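Long-range contact in sperm-specific class P protein 34 (Caenorhabditis elegans, PDB 1M1S), which is of unknown function but, as a member of the major sperm protein family, probably serves in nematode sperm: residues A[85-90]-A[98-103]. Residues are numbered along the deposited sequence; the frame is centred on the assembly and turned at random.
Sequences QYAEVP and APFKAG
Phe100 reaches from the short, weakly bonded helix 98-101 onto strand 79-89, and its ring slots between the side chains of Gln85 and Ala87, alternate residues whose side chains point the same way from that strand. CG beside the backbone N and anti to the carbonyl carbon (chi1 -61°) carries the ring out to the strand, and the turn about CB-CG (chi2 111°) presents its edge to Tyr86 CA, which lies in the ring plane. At the leading corner, CZ comes 3.7 Å from Gln85 O. CE2 sits 4.1 Å from Gln85 CB on one flank and 4.2 Å from Ala87 CB on the other. Pro99 fills the next hollow, the dip between Ala87 and Val89. Pro99 CB rests 4.0 Å from Ala87 CB. Pro99 CG bears on Val89 CG1 at 3.8 Å. The same CG also stands over one face of the Phe100 ring, near the rim. On the sheet, Ala40 of the adjoining strand 38-45 also touches Phe100. Were Phe100 cut back to an alanine, the slot between Gln85 and Ala87 would probably be left unfilled and Pro99 CG would lose the ring face beside it. With no hydrogen bond between the two segments and contacts made by methyl, pyrrolidine and phenyl groups, the helical turn is held on the immunoglobulin-like beta sandwich of the MSP domain mainly by van der Waals packing, the phenyl edge also lying against backbone atoms.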
# COMPACT_ATOMS: atom_id res chain seq x y z
N GLN A 85 -1.32 -5.80 -1.63
CA GLN A 85 -1.82 -6.85 -2.51
C GLN A 85 -2.72 -6.14 -3.51
O GLN A 85 -3.30 -5.11 -3.17
CB GLN A 85 -2.66 -7.88 -1.75
CG GLN A 85 -1.91 -8.64 -0.65
CD GLN A 85 -2.67 -9.88 -0.19
OE1 GLN A 85 -3.90 -9.90 -0.18
NE2 GLN A 85 -1.93 -10.94 0.17
N TYR A 86 -2.78 -6.64 -4.75
CA TYR A 86 -3.66 -6.03 -5.76
C TYR A 86 -4.47 -7.05 -6.51
O TYR A 86 -4.25 -8.25 -6.39
CB TYR A 86 -2.91 -5.12 -6.75
CG TYR A 86 -1.76 -5.78 -7.46
CD1 TYR A 86 -1.94 -6.47 -8.67
CD2 TYR A 86 -0.48 -5.72 -6.91
CE1 TYR A 86 -0.84 -7.10 -9.30
CE2 TYR A 86 0.59 -6.32 -7.52
CZ TYR A 86 0.41 -7.01 -8.70
OH TYR A 86 1.50 -7.65 -9.22
N ALA A 87 -5.40 -6.58 -7.33
CA ALA A 87 -6.23 -7.48 -8.09
C ALA A 87 -6.83 -6.66 -9.19
O ALA A 87 -7.02 -5.47 -9.00
CB ALA A 87 -7.34 -8.00 -7.20
N GLU A 88 -7.13 -7.27 -10.33
CA GLU A 88 -7.76 -6.56 -11.44
C GLU A 88 -9.24 -6.53 -11.21
O GLU A 88 -9.81 -7.49 -10.71
CB GLU A 88 -7.48 -7.28 -12.73
CG GLU A 88 -6.10 -7.02 -13.21
CD GLU A 88 -5.57 -8.18 -14.02
OE1 GLU A 88 -6.39 -8.87 -14.66
OE2 GLU A 88 -4.33 -8.40 -13.99
N VAL A 89 -9.88 -5.41 -11.53
CA VAL A 89 -11.31 -5.30 -11.30
C VAL A 89 -12.07 -4.63 -12.45
O VAL A 89 -11.54 -3.70 -13.10
CB VAL A 89 -11.61 -4.53 -9.96
CG1 VAL A 89 -11.08 -5.30 -8.76
CG2 VAL A 89 -11.03 -3.14 -9.99
N PRO A 90 -13.31 -5.10 -12.73
CA PRO A 90 -14.09 -4.48 -13.81
C PRO A 90 -14.47 -3.11 -13.32
O PRO A 90 -14.60 -2.90 -12.10
CB PRO A 90 -15.35 -5.33 -13.86
CG PRO A 90 -14.92 -6.62 -13.29
CD PRO A 90 -14.08 -6.21 -12.13
N ALA A 98 -14.10 -6.45 -2.17
CA ALA A 98 -14.70 -7.60 -2.86
C ALA A 98 -13.71 -8.62 -3.43
O ALA A 98 -13.80 -9.81 -3.09
CB ALA A 98 -15.69 -7.15 -3.90
N PRO A 99 -12.71 -8.17 -4.23
CA PRO A 99 -11.78 -9.19 -4.75
C PRO A 99 -10.79 -9.75 -3.70
O PRO A 99 -10.05 -10.68 -3.99
CB PRO A 99 -11.06 -8.45 -5.89
CG PRO A 99 -11.01 -7.08 -5.39
CD PRO A 99 -12.40 -6.86 -4.82
N PHE A 100 -10.80 -9.21 -2.48
CA PHE A 100 -9.90 -9.69 -1.42
C PHE A 100 -10.62 -10.63 -0.46
O PHE A 100 -10.04 -11.61 0.00
CB PHE A 100 -9.21 -8.53 -0.69
CG PHE A 100 -8.35 -7.70 -1.59
CD1 PHE A 100 -8.72 -6.39 -1.91
CD2 PHE A 100 -7.22 -8.25 -2.20
CE1 PHE A 100 -8.00 -5.62 -2.83
CE2 PHE A 100 -6.48 -7.50 -3.12
CZ PHE A 100 -6.87 -6.18 -3.44
N LYS A 101 -11.89 -10.33 -0.17
CA LYS A 101 -12.75 -11.16 0.67
C LYS A 101 -12.99 -12.44 -0.15
O LYS A 101 -13.50 -13.44 0.36
CB LYS A 101 -14.11 -10.46 0.88
CG LYS A 101 -14.14 -9.30 1.87
CD LYS A 101 -15.53 -8.67 1.94
CE LYS A 101 -15.71 -7.87 3.21
NZ LYS A 101 -17.00 -7.16 3.24
N ALA A 102 -12.66 -12.32 -1.44
CA ALA A 102 -12.79 -13.38 -2.45
C ALA A 102 -11.54 -14.22 -2.64
O ALA A 102 -11.60 -15.29 -3.26
CB ALA A 102 -13.18 -12.76 -3.79
N GLY A 103 -10.40 -13.73 -2.17
CA GLY A 103 -9.16 -14.48 -2.34
C GLY A 103 -8.64 -14.29 -3.76
O GLY A 103 -8.11 -15.21 -4.38